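Local coordinates for CRISPR-associated protein CasA/Cse1 (Thermus thermophilus, PDB 4AN8) that serves in CRISPR-based antiviral defence as a subunit of the Cascade ribonucleoprotein complex and probably takes part in selecting foreign DNA, at residues 276-281 with 315-320; 187-192 with 280-285; 206-211 with 319-324; 60-65 with 240-245. All blocks are in the same frame, centred on the assembly; numbering follows the deposited sequence. Where two conformers were deposited one is given.

Contact 1 (276-281 with 315-320); sequences THRDPM and GGKVAA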
loop_
_atom_site.group_PDB
_atom_site.type_symbol
_atom_site.label_atom_id
_atom_site.label_comp_id
_atom_site.label_asym_id
_atom_site.label_seq_id
_atom_site.Cartn_x
_atom_site.Cartn_y
_atom_site.Cartn_z
ATOM N N THR A 276 -13.166 -13.069 9.038
ATOM C CA THR A 276 -13.477 -12.973 7.613
ATOM C C THR A 276 -13.163 -11.589 7.004
ATOM O O THR A 276 -12.876 -11.467 5.807
ATOM C CB THR A 276 -14.935 -13.389 7.329
ATOM O OG1 THR A 276 -15.829 -12.536 8.055
ATOM C CG2 THR A 276 -15.166 -14.806 7.796
ATOM N N HIS A 277 -13.193 -10.558 7.837
ATOM C CA HIS A 277 -12.920 -9.191 7.406
ATOM C C HIS A 277 -11.729 -9.043 6.464
ATOM O O HIS A 277 -10.647 -9.542 6.722
ATOM C CB HIS A 277 -12.704 -8.304 8.634
ATOM C CG HIS A 277 -12.311 -6.897 8.303
ATOM N ND1 HIS A 277 -13.232 -5.912 8.021
ATOM C CD2 HIS A 277 -11.094 -6.314 8.204
ATOM C CE1 HIS A 277 -12.600 -4.779 7.782
ATOM N NE2 HIS A 277 -11.302 -4.998 7.875
ATOM N N ARG A 278 -11.937 -8.333 5.371
ATOM C CA ARG A 278 -10.850 -7.955 4.479
ATOM C C ARG A 278 -10.751 -6.442 4.491
ATOM O O ARG A 278 -11.741 -5.746 4.319
ATOM C CB ARG A 278 -11.118 -8.444 3.047
ATOM C CG ARG A 278 -10.111 -7.947 2.009
ATOM C CD ARG A 278 -10.304 -8.628 0.642
ATOM N NE ARG A 278 -11.674 -8.483 0.141
ATOM C CZ ARG A 278 -12.003 -7.747 -0.913
ATOM N NH1 ARG A 278 -11.057 -7.114 -1.585
ATOM N NH2 ARG A 278 -13.264 -7.656 -1.306
ATOM N N ASP A 279 -9.555 -5.933 4.720
ATOM C CA ASP A 279 -9.339 -4.490 4.715
ATOM C C ASP A 279 -9.721 -3.915 3.333
ATOM O O ASP A 279 -9.420 -4.499 2.298
ATOM C CB ASP A 279 -7.878 -4.186 5.084
ATOM C CG ASP A 279 -7.612 -2.711 5.254
ATOM O OD1 ASP A 279 -7.618 -2.014 4.218
ATOM O OD2 ASP A 279 -7.362 -2.253 6.400
ATOM N N PRO A 280 -10.427 -2.780 3.322
ATOM C CA PRO A 280 -10.858 -2.148 2.063
ATOM C C PRO A 280 -9.696 -1.872 1.103
ATOM O O PRO A 280 -9.915 -1.832 -0.099
ATOM C CB PRO A 280 -11.444 -0.813 2.532
ATOM C CG PRO A 280 -11.945 -1.098 3.924
ATOM C CD PRO A 280 -10.955 -2.089 4.512
ATOM N N MET A 281 -8.482 -1.666 1.606
ATOM C CA MET A 281 -7.391 -1.317 0.704
ATOM C C MET A 281 -6.669 -2.540 0.144
ATOM O O MET A 281 -5.722 -2.421 -0.647
ATOM C CB MET A 281 -6.419 -0.367 1.384
ATOM C CG MET A 281 -7.008 1.037 1.565
ATOM S SD MET A 281 -5.932 2.066 2.596
ATOM C CE MET A 281 -6.916 3.577 2.694
ATOM N N GLY A 315 -11.078 -15.603 -9.982
ATOM C CA GLY A 315 -11.071 -16.139 -8.639
ATOM C C GLY A 315 -10.586 -15.136 -7.617
ATOM O O GLY A 315 -10.512 -15.457 -6.442
ATOM N N GLY A 316 -10.258 -13.924 -8.053
ATOM C CA GLY A 316 -9.639 -12.960 -7.148
ATOM C C GLY A 316 -10.623 -12.033 -6.446
ATOM O O GLY A 316 -11.834 -12.190 -6.584
ATOM N N LYS A 317 -10.102 -11.077 -5.677
ATOM C CA LYS A 317 -10.929 -9.981 -5.159
ATOM C C LYS A 317 -10.284 -8.600 -5.288
ATOM O O LYS A 317 -9.178 -8.373 -4.824
ATOM C CB LYS A 317 -11.340 -10.240 -3.717
ATOM C CG LYS A 317 -12.622 -10.996 -3.611
ATOM C CD LYS A 317 -12.620 -11.853 -2.382
ATOM C CE LYS A 317 -13.761 -12.843 -2.423
ATOM N NZ LYS A 317 -13.570 -13.876 -1.378
ATOM N N VAL A 318 -11.006 -7.685 -5.917
ATOM C CA VAL A 318 -10.577 -6.306 -6.052
ATOM C C VAL A 318 -10.610 -5.613 -4.686
ATOM O O VAL A 318 -11.409 -5.955 -3.813
ATOM C CB VAL A 318 -11.492 -5.581 -7.035
ATOM C CG1 VAL A 318 -11.011 -4.175 -7.288
ATOM C CG2 VAL A 318 -11.548 -6.350 -8.345
ATOM N N ALA A 319 -9.713 -4.670 -4.465
ATOM C CA ALA A 319 -9.787 -3.889 -3.236
ATOM C C ALA A 319 -11.088 -3.081 -3.277
ATOM O O ALA A 319 -11.445 -2.534 -4.341
ATOM C CB ALA A 319 -8.577 -2.949 -3.128
ATOM N N ALA A 320 -11.777 -3.004 -2.131
ATOM C CA ALA A 320 -13.026 -2.240 -2.013
ATOM C C ALA A 320 -12.851 -0.750 -2.363
ATOM O O ALA A 320 -13.707 -0.161 -3.042
ATOM C CB ALA A 320 -13.668 -2.414 -0.592
HETATM O O HOH W 1 -13.909 -5.532 -3.532
HETATM O O HOH W 2 -11.073 -4.866 0.052
#
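Arg278 reaches across to the backbone of Val318, its NH1 donating to Val318 O over a short 2.5 Å with an almost straight N-H...O angle of 165°. The oxygen lies close to the guanidinium plane, but the donor stands well above the carbonyl plane. A water makes this grip two-pronged, accepting from Arg278 NH2 and donating to Val318 O. Lys317 CB lies over the centre of one guanidinium face, 3.7 Å above it, while the rest of the lysine chain leads away. CG of Arg278 is anti to the backbone N (chi1 173°), and a bend at chi3 turns the guanidinium toward Val318. NH1 also bonds to Val282 O, which further fixes the group.

Packing takes over beyond the arginine: Ala319 CB rests 3.5 Å from Pro280 O, and Pro280 CB meets Ala320 CB at 4.2 Å. A second water links Asp279 O to Ala320 N. Asp279 OD1, through its anti lone pair, accepts from Met281 N (2.8 Å), and OD2 forms a salt bridge with Arg58. The arrangement is thus an Asx turn laid against the start of helix 320-333, where Ala319 holds the N-cap position.

Contact 2 (187-192 with 280-285); sequences ARPALF and PMVAQR
Met281 O is approached by three groups of 187-192. Phe192 N gives it a hydrogen bond of 2.8 Å, nearly linear at 168° and lying in the carbonyl plane on a lone pair. Leu191 CA adds a CA-H...O contact at 3.4 Å. The edge of the Phe192 ring supplies the third, with CD1 3.3 Å away and the oxygen close to the ring plane. With CG beside its own backbone N (chi1 -67°), Phe192 keeps that edge next to the carbonyl its N-H already holds, while CE1, further round the ring, meets Ala283 CB at 3.6 Å.

The apolar layer is built mainly round Val282. Its CG2 lies anti to the carbonyl carbon and is pressed obliquely by two side chains, Pro189 CG at 3.7 Å and Leu191 CD2 at 3.9 Å. The same leucine methyl also touches CB of Met281. Between the two backbones, a water accepts from Ala283 N (2.9 Å) and can donate to Ala190 O, though other acceptors compete for its protons; it lies between main-chain groups that do not meet directly.

Leu191 and Phe192 lie on strand 191-195, an outermost strand of its three-stranded antiparallel sheet, where Leu191 pairs with Leu346 of strand 342-351. Val294 of strand 292-294 packs on Pro189 and Val282, and helix 50-67 adds Ala54 against Leu191 and Arg58 and Leu61 against Met281.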
loop_
_atom_site.group_PDB
_atom_site.type_symbol
_atom_site.label_atom_id
_atom_site.label_comp_id
_atom_site.label_asym_id
_atom_site.label_seq_id
_atom_site.Cartn_x
_atom_site.Cartn_y
_atom_site.Cartn_z
ATOM N N ALA A 187 1.091 -5.258 7.402
ATOM C CA ALA A 187 2.511 -5.533 7.186
ATOM C C ALA A 187 2.826 -6.097 5.792
ATOM O O ALA A 187 3.851 -5.733 5.195
ATOM C CB ALA A 187 3.035 -6.476 8.257
ATOM N N ARG A 188 1.950 -6.968 5.286
ATOM C CA ARG A 188 2.215 -7.737 4.060
ATOM C C ARG A 188 1.553 -7.215 2.778
ATOM O O ARG A 188 2.152 -7.277 1.711
ATOM C CB ARG A 188 1.806 -9.216 4.232
ATOM C CG ARG A 188 2.283 -9.887 5.507
ATOM C CD ARG A 188 3.802 -9.832 5.595
ATOM N NE ARG A 188 4.287 -10.229 6.916
ATOM C CZ ARG A 188 5.568 -10.416 7.222
ATOM N NH1 ARG A 188 6.533 -10.248 6.316
ATOM N NH2 ARG A 188 5.889 -10.768 8.445
ATOM N N PRO A 189 0.286 -6.764 2.863
ATOM C CA PRO A 189 -0.403 -6.591 1.588
ATOM C C PRO A 189 -0.094 -5.262 0.968
ATOM O O PRO A 189 0.291 -4.318 1.665
ATOM C CB PRO A 189 -1.890 -6.642 1.973
ATOM C CG PRO A 189 -1.907 -6.194 3.400
ATOM C CD PRO A 189 -0.626 -6.662 4.013
ATOM N N ALA A 190 -0.281 -5.200 -0.337
ATOM C CA ALA A 190 -0.193 -3.958 -1.072
ATOM C C ALA A 190 -1.479 -3.178 -0.837
ATOM O O ALA A 190 -2.556 -3.747 -0.890
ATOM C CB ALA A 190 -0.027 -4.268 -2.544
ATOM N N LEU A 191 -1.377 -1.884 -0.572
ATOM C CA LEU A 191 -2.579 -1.085 -0.312
ATOM C C LEU A 191 -3.016 -0.273 -1.538
ATOM O O LEU A 191 -2.201 0.444 -2.132
ATOM C CB LEU A 191 -2.344 -0.156 0.875
ATOM C CG LEU A 191 -1.954 -0.918 2.155
ATOM C CD1 LEU A 191 -1.755 0.068 3.321
ATOM C CD2 LEU A 191 -3.003 -1.988 2.513
ATOM N N PHE A 192 -4.293 -0.391 -1.904
ATOM C CA PHE A 192 -4.849 0.382 -3.015
ATOM C C PHE A 192 -5.446 1.699 -2.542
ATOM O O PHE A 192 -6.421 1.726 -1.768
ATOM C CB PHE A 192 -5.886 -0.421 -3.800
ATOM C CG PHE A 192 -5.298 -1.578 -4.540
ATOM C CD1 PHE A 192 -4.884 -2.713 -3.860
ATOM C CD2 PHE A 192 -5.134 -1.529 -5.917
ATOM C CE1 PHE A 192 -4.339 -3.787 -4.539
ATOM C CE2 PHE A 192 -4.572 -2.608 -6.611
ATOM C CZ PHE A 192 -4.179 -3.737 -5.922
ATOM N N PRO A 280 -10.427 -2.780 3.322
ATOM C CA PRO A 280 -10.858 -2.148 2.063
ATOM C C PRO A 280 -9.696 -1.872 1.103
ATOM O O PRO A 280 -9.915 -1.832 -0.099
ATOM C CB PRO A 280 -11.444 -0.813 2.532
ATOM C CG PRO A 280 -11.945 -1.098 3.924
ATOM C CD PRO A 280 -10.955 -2.089 4.512
ATOM N N MET A 281 -8.482 -1.666 1.606
ATOM C CA MET A 281 -7.391 -1.317 0.704
ATOM C C MET A 281 -6.669 -2.540 0.144
ATOM O O MET A 281 -5.722 -2.421 -0.647
ATOM C CB MET A 281 -6.419 -0.367 1.384
ATOM C CG MET A 281 -7.008 1.037 1.565
ATOM S SD MET A 281 -5.932 2.066 2.596
ATOM C CE MET A 281 -6.916 3.577 2.694
ATOM N N VAL A 282 -7.130 -3.723 0.545
ATOM C CA VAL A 282 -6.408 -4.940 0.248
ATOM C C VAL A 282 -7.129 -5.754 -0.809
ATOM O O VAL A 282 -8.342 -5.903 -0.752
ATOM C CB VAL A 282 -6.242 -5.784 1.533
ATOM C CG1 VAL A 282 -5.729 -7.175 1.210
ATOM C CG2 VAL A 282 -5.346 -5.054 2.528
ATOM N N ALA A 283 -6.380 -6.280 -1.776
ATOM C CA ALA A 283 -6.916 -7.119 -2.840
ATOM C C ALA A 283 -6.450 -8.573 -2.695
ATOM O O ALA A 283 -5.481 -8.866 -2.001
ATOM C CB ALA A 283 -6.505 -6.585 -4.156
ATOM N N GLN A 284 -7.138 -9.497 -3.349
ATOM C CA GLN A 284 -6.764 -10.898 -3.220
ATOM C C GLN A 284 -6.740 -11.597 -4.570
ATOM O O GLN A 284 -7.356 -11.131 -5.544
ATOM C CB GLN A 284 -7.681 -11.628 -2.234
ATOM C CG GLN A 284 -7.394 -11.309 -0.766
ATOM C CD GLN A 284 -8.351 -12.019 0.189
ATOM O OE1 GLN A 284 -9.546 -12.129 -0.081
ATOM N NE2 GLN A 284 -7.818 -12.520 1.306
ATOM N N ARG A 285 -6.013 -12.710 -4.601
ATOM C CA ARG A 285 -5.833 -13.512 -5.798
ATOM C C ARG A 285 -5.803 -14.993 -5.388
ATOM O O ARG A 285 -5.590 -15.316 -4.204
ATOM C CB ARG A 285 -4.513 -13.097 -6.454
ATOM C CG ARG A 285 -4.123 -13.889 -7.658
ATOM C CD ARG A 285 -2.606 -14.035 -7.793
ATOM N NE ARG A 285 -2.289 -14.985 -8.856
ATOM C CZ ARG A 285 -1.587 -14.696 -9.945
ATOM N NH1 ARG A 285 -1.082 -13.480 -10.120
ATOM N NH2 ARG A 285 -1.379 -15.634 -10.857
HETATM O O HOH W 3 -3.528 -6.041 -1.694
#

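Contact 3 (206-211 with 319-324); sequences NLVPYT and AATLEH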
loop_
_atom_site.group_PDB
_atom_site.type_symbol
_atom_site.label_atom_id
_atom_site.label_comp_id
_atom_site.label_asym_id
_atom_site.label_seq_id
_atom_site.Cartn_x
_atom_site.Cartn_y
_atom_site.Cartn_z
ATOM N N ASN A 206 -11.845 6.974 -1.278
ATOM C CA ASN A 206 -11.521 5.844 -0.401
ATOM C C ASN A 206 -12.578 5.617 0.671
ATOM O O ASN A 206 -12.437 4.704 1.488
ATOM C CB ASN A 206 -10.148 6.034 0.264
ATOM C CG ASN A 206 -9.000 5.833 -0.707
ATOM O OD1 ASN A 206 -8.489 4.726 -0.845
ATOM N ND2 ASN A 206 -8.613 6.903 -1.411
ATOM N N LEU A 207 -13.635 6.438 0.651
ATOM C CA LEU A 207 -14.711 6.308 1.638
ATOM C C LEU A 207 -15.762 5.306 1.214
ATOM O O LEU A 207 -16.872 5.678 0.847
ATOM C CB LEU A 207 -15.393 7.643 1.931
ATOM C CG LEU A 207 -14.732 8.573 2.936
ATOM C CD1 LEU A 207 -15.527 9.868 2.998
ATOM C CD2 LEU A 207 -14.676 7.924 4.299
ATOM N N VAL A 208 -15.399 4.030 1.295
ATOM C CA VAL A 208 -16.266 2.919 0.949
ATOM C C VAL A 208 -17.481 2.865 1.892
ATOM O O VAL A 208 -17.343 3.098 3.109
ATOM C CB VAL A 208 -15.448 1.612 1.016
ATOM C CG1 VAL A 208 -16.318 0.363 0.681
ATOM C CG2 VAL A 208 -14.211 1.725 0.083
ATOM N N PRO A 209 -18.675 2.588 1.331
ATOM C CA PRO A 209 -19.906 2.563 2.136
ATOM C C PRO A 209 -19.692 1.788 3.403
ATOM O O PRO A 209 -19.132 0.690 3.380
ATOM C CB PRO A 209 -20.922 1.874 1.218
ATOM C CG PRO A 209 -20.499 2.414 -0.184
ATOM C CD PRO A 209 -18.958 2.531 -0.120
ATOM N N TYR A 210 -20.116 2.387 4.508
ATOM C CA TYR A 210 -19.792 1.886 5.827
ATOM C C TYR A 210 -21.006 1.974 6.728
ATOM O O TYR A 210 -21.770 2.928 6.628
ATOM C CB TYR A 210 -18.700 2.767 6.412
ATOM C CG TYR A 210 -18.342 2.507 7.868
ATOM C CD1 TYR A 210 -17.550 1.425 8.221
ATOM C CD2 TYR A 210 -18.757 3.381 8.876
ATOM C CE1 TYR A 210 -17.204 1.187 9.535
ATOM C CE2 TYR A 210 -18.411 3.160 10.200
ATOM C CZ TYR A 210 -17.629 2.061 10.522
ATOM O OH TYR A 210 -17.267 1.821 11.826
ATOM N N THR A 211 -21.173 0.966 7.582
ATOM C CA THR A 211 -22.053 1.042 8.746
ATOM C C THR A 211 -21.241 0.796 10.020
ATOM O O THR A 211 -20.371 -0.067 10.035
ATOM C CB THR A 211 -23.205 0.024 8.664
ATOM O OG1 THR A 211 -22.698 -1.224 8.179
ATOM C CG2 THR A 211 -24.268 0.508 7.715
ATOM N N ALA A 319 -9.713 -4.670 -4.465
ATOM C CA ALA A 319 -9.787 -3.889 -3.236
ATOM C C ALA A 319 -11.088 -3.081 -3.277
ATOM O O ALA A 319 -11.445 -2.534 -4.341
ATOM C CB ALA A 319 -8.577 -2.949 -3.128
ATOM N N ALA A 320 -11.777 -3.004 -2.131
ATOM C CA ALA A 320 -13.026 -2.240 -2.013
ATOM C C ALA A 320 -12.851 -0.750 -2.363
ATOM O O ALA A 320 -13.707 -0.161 -3.042
ATOM C CB ALA A 320 -13.668 -2.414 -0.592
ATOM N N THR A 321 -11.745 -0.145 -1.920
ATOM C CA THR A 321 -11.460 1.239 -2.301
ATOM C C THR A 321 -11.436 1.406 -3.809
ATOM O O THR A 321 -11.921 2.402 -4.334
ATOM C CB THR A 321 -10.126 1.786 -1.701
ATOM O OG1 THR A 321 -9.008 0.966 -2.124
ATOM C CG2 THR A 321 -10.203 1.852 -0.145
ATOM N N LEU A 322 -10.850 0.450 -4.514
ATOM C CA LEU A 322 -10.766 0.532 -5.985
ATOM C C LEU A 322 -12.147 0.281 -6.612
ATOM O O LEU A 322 -12.547 0.957 -7.548
ATOM C CB LEU A 322 -9.725 -0.453 -6.535
ATOM C CG LEU A 322 -9.613 -0.581 -8.071
ATOM C CD1 LEU A 322 -9.323 0.778 -8.687
ATOM C CD2 LEU A 322 -8.545 -1.581 -8.497
ATOM N N GLU A 323 -12.893 -0.665 -6.067
ATOM C CA GLU A 323 -14.259 -0.879 -6.543
ATOM C C GLU A 323 -15.084 0.385 -6.347
ATOM O O GLU A 323 -15.806 0.804 -7.242
ATOM C CB GLU A 323 -14.916 -2.073 -5.854
ATOM C CG GLU A 323 -16.247 -2.479 -6.463
ATOM C CD GLU A 323 -16.800 -3.789 -5.886
ATOM O OE1 GLU A 323 -16.277 -4.263 -4.853
ATOM O OE2 GLU A 323 -17.757 -4.351 -6.466
ATOM N N HIS A 324 -14.962 0.997 -5.173
ATOM C CA HIS A 324 -15.722 2.211 -4.833
ATOM C C HIS A 324 -15.298 3.408 -5.704
ATOM O O HIS A 324 -16.146 4.106 -6.253
ATOM C CB HIS A 324 -15.557 2.523 -3.344
ATOM C CG HIS A 324 -15.929 3.916 -2.955
ATOM N ND1 HIS A 324 -17.235 4.327 -2.800
ATOM C CD2 HIS A 324 -15.164 4.995 -2.661
ATOM C CE1 HIS A 324 -17.259 5.589 -2.421
ATOM N NE2 HIS A 324 -16.013 6.021 -2.328
#
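His324 presents one ring face to the backbone of 206-211. Val208 CA sits 4.1 Å from the ring centroid and 13° off the normal, a CH-pi contact. Leu207 O lies over the same face, 3.1 Å above the plane and displaced toward the rim; its angle to NE2 is too poor for a hydrogen bond, and that nitrogen bonds instead to Leu204 O. With CG of His324 anti to the backbone N (chi1 163°), the ring reaches out from the helix to these groups. Pro209 CD approaches ND1 obliquely.

Among the apolar contacts, the two methyls of Val208 are divided: CG1 meets Ala320 CB at 4.0 Å, while CG2 lies on the helix backbone, 3.7 Å from Thr321 CA.

The polar ends find their partners mostly in other parts of the chain. Asn206 OD1 packs 3.4 Å from the methyl CG2 of Thr321 and is buried without a polar partner in the model, whereas ND2 is satisfied by Pro194 O and Thr202 O. Thr321 OG1 is bonded to Phe192 O. An inverse gamma turn centred on Leu207, with a weak bond from Val208 N to Asn206 O, shapes the backbone here.

The contact joins the loop leaving helix 199-206 to the first turn of helix 320-333. The Leu207 side chain packs on Leu61, Leu64 and His65 of helix 50-67 and on Trp80 of helix 74-83, whose Val77 touches His324.

Contact 4 (60-65 with 240-245); sequences LLAVLH and GRTRVY
An antiparallel helix pair brings Ala62 against Thr242 and His65 against Arg241: the long helix 50-67 and the short helix 241-245 run in nearly opposite directions, with their local axes 9.3 Å apart and crossing at -152°. Small side chains permit this approach in the middle. Thr242 turns its methyl CG2 toward the other helix, 4.0 Å from Ala62 CA, because CG2 sits anti to the carbonyl carbon; Ala62 CB also meets Tyr245 CB.

One turn along, Tyr245 fits its ring edge against the backbone of the partner helix, with Ala62 N near the ring plane. Its CE2 is 3.8 Å from Leu61 CB. Arg241 CG, a turn earlier in the same helix, lies over one face of that ring, 3.7 Å above it, so the tyrosine is held between its own helix and the neighbour.

His65 and Arg241 form the polar end. Their side chains cross at about a right angle, with ring and guanidinium planes 70° apart; His65 NE2 stands in the guanidinium plane, 3.0 Å from Arg241 NH1. The arginine chain, bent at chi3 (-59°), is further positioned by Val208 O and Pro209 O, which accept from NH1 and NH2, while His65 ND1 bonds to Gly70 O and its ring stacks on Tyr210. Asp215 receives the N-H groups of Thr242 and Arg243 at the start of the short helix. Finally, a water in the planes of both rings joins His65 NE2, at 2.9 Å, to Tyr245 OH, at 2.6 Å.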
loop_
_atom_site.group_PDB
_atom_site.type_symbol
_atom_site.label_atom_id
_atom_site.label_comp_id
_atom_site.label_asym_id
_atom_site.label_seq_id
_atom_site.Cartn_x
_atom_site.Cartn_y
_atom_site.Cartn_z
ATOM N N LEU A 60 -7.316 9.306 8.954
ATOM C CA LEU A 60 -8.334 10.278 8.564
ATOM C C LEU A 60 -9.652 9.586 8.213
ATOM O O LEU A 60 -10.721 10.040 8.625
ATOM C CB LEU A 60 -7.883 11.140 7.375
ATOM C CG LEU A 60 -6.708 12.067 7.707
ATOM C CD1 LEU A 60 -6.361 12.917 6.512
ATOM C CD2 LEU A 60 -7.007 12.920 8.941
ATOM N N LEU A 61 -9.562 8.508 7.430
ATOM C CA LEU A 61 -10.734 7.714 7.069
ATOM C C LEU A 61 -11.446 7.123 8.297
ATOM O O LEU A 61 -12.668 7.096 8.349
ATOM C CB LEU A 61 -10.346 6.597 6.113
ATOM C CG LEU A 61 -9.887 7.123 4.753
ATOM C CD1 LEU A 61 -9.020 6.053 4.021
ATOM C CD2 LEU A 61 -11.096 7.543 3.917
ATOM N N ALA A 62 -10.671 6.635 9.270
ATOM C CA ALA A 62 -11.251 6.101 10.493
ATOM C C ALA A 62 -12.092 7.190 11.135
ATOM O O ALA A 62 -13.257 6.972 11.452
ATOM C CB ALA A 62 -10.151 5.641 11.469
ATOM N N VAL A 63 -11.499 8.371 11.309
ATOM C CA VAL A 63 -12.225 9.477 11.900
ATOM C C VAL A 63 -13.499 9.829 11.107
ATOM O O VAL A 63 -14.563 10.004 11.694
ATOM C CB VAL A 63 -11.348 10.732 12.081
ATOM C CG1 VAL A 63 -12.200 11.862 12.588
ATOM C CG2 VAL A 63 -10.204 10.450 13.078
ATOM N N LEU A 64 -13.385 9.929 9.785
ATOM C CA LEU A 64 -14.532 10.264 8.939
ATOM C C LEU A 64 -15.666 9.264 9.056
ATOM O O LEU A 64 -16.822 9.650 9.225
ATOM C CB LEU A 64 -14.130 10.373 7.466
ATOM C CG LEU A 64 -13.393 11.657 7.089
ATOM C CD1 LEU A 64 -12.676 11.556 5.738
ATOM C CD2 LEU A 64 -14.372 12.864 7.147
ATOM N N HIS A 65 -15.344 7.979 8.948
ATOM C CA HIS A 65 -16.360 6.945 9.036
ATOM C C HIS A 65 -17.134 7.005 10.351
ATOM O O HIS A 65 -18.336 6.795 10.372
ATOM C CB HIS A 65 -15.745 5.565 8.881
ATOM C CG HIS A 65 -15.427 5.198 7.467
ATOM N ND1 HIS A 65 -16.271 5.491 6.416
ATOM C CD2 HIS A 65 -14.356 4.555 6.934
ATOM C CE1 HIS A 65 -15.750 5.012 5.296
ATOM N NE2 HIS A 65 -14.595 4.437 5.583
ATOM N N GLY A 240 -13.765 -5.356 11.671
ATOM C CA GLY A 240 -14.184 -3.991 11.941
ATOM C C GLY A 240 -13.250 -3.025 11.238
ATOM O O GLY A 240 -12.059 -2.962 11.547
ATOM N N ARG A 241 -13.788 -2.268 10.286
ATOM C CA ARG A 241 -12.961 -1.425 9.436
ATOM C C ARG A 241 -12.077 -0.455 10.228
ATOM O O ARG A 241 -10.869 -0.413 10.026
ATOM C CB ARG A 241 -13.802 -0.658 8.415
ATOM C CG ARG A 241 -12.956 0.109 7.389
ATOM C CD ARG A 241 -13.840 0.923 6.469
ATOM N NE ARG A 241 -14.783 0.073 5.750
ATOM C CZ ARG A 241 -15.707 0.521 4.916
ATOM N NH1 ARG A 241 -15.815 1.836 4.661
ATOM N NH2 ARG A 241 -16.510 -0.347 4.321
ATOM N N THR A 242 -12.669 0.328 11.122
ATOM C CA THR A 242 -11.881 1.332 11.817
ATOM C C THR A 242 -11.077 0.728 12.939
ATOM O O THR A 242 -10.065 1.304 13.353
ATOM C CB THR A 242 -12.732 2.500 12.330
ATOM O OG1 THR A 242 -13.520 2.070 13.444
ATOM C CG2 THR A 242 -13.643 2.983 11.221
ATOM N N ARG A 243 -11.507 -0.431 13.435
ATOM C CA ARG A 243 -10.731 -1.114 14.476
ATOM C C ARG A 243 -9.442 -1.589 13.814
ATOM O O ARG A 243 -8.364 -1.462 14.349
ATOM C CB ARG A 243 -11.514 -2.302 15.081
ATOM C CG ARG A 243 -10.686 -3.187 16.003
ATOM C CD ARG A 243 -11.498 -4.381 16.597
ATOM N NE ARG A 243 -12.668 -3.932 17.361
ATOM C CZ ARG A 243 -13.926 -4.081 16.936
ATOM N NH1 ARG A 243 -14.202 -4.684 15.776
ATOM N NH2 ARG A 243 -14.924 -3.644 17.678
ATOM N N VAL A 244 -9.569 -2.138 12.624
ATOM C CA VAL A 244 -8.393 -2.528 11.866
ATOM C C VAL A 244 -7.517 -1.346 11.402
ATOM O O VAL A 244 -6.316 -1.419 11.517
ATOM C CB VAL A 244 -8.756 -3.498 10.745
ATOM C CG1 VAL A 244 -7.517 -3.824 9.888
ATOM C CG2 VAL A 244 -9.309 -4.774 11.377
ATOM N N TYR A 245 -8.120 -0.256 10.934
ATOM C CA TYR A 245 -7.378 0.971 10.585
ATOM C C TYR A 245 -6.561 1.530 11.753
ATOM O O TYR A 245 -5.547 2.204 11.561
ATOM C CB TYR A 245 -8.349 2.077 10.149
ATOM C CG TYR A 245 -8.881 1.973 8.730
ATOM C CD1 TYR A 245 -8.532 0.901 7.885
ATOM C CD2 TYR A 245 -9.742 2.945 8.238
ATOM C CE1 TYR A 245 -9.020 0.831 6.592
ATOM C CE2 TYR A 245 -10.234 2.885 6.945
ATOM C CZ TYR A 245 -9.873 1.839 6.128
ATOM O OH TYR A 245 -10.392 1.806 4.857
HETATM O O HOH W 4 -12.226 3.457 4.202
#

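How the contacts relate
The four contacts form one connected network rather than separate patches. Contacts 1 and 2, whose centres are about 7 Å apart, share Pro280 and Met281 and are further joined by a probable hydrogen bond from Lys317 N to Gln284 O (2.7 Å). Contact 3 continues the helix that begins in contact 1; Thr321 N probably bonds to Pro280 O (3.1 Å), a residue common to contacts 1 and 2. Contact 4 lies about 12 Å from contact 3, centre to centre, and the Arg241 guanidinium bridges the two. Met281 CE reaches Leu61 CD1 at 3.5 Å, bringing contact 4 against contacts 1 and 2.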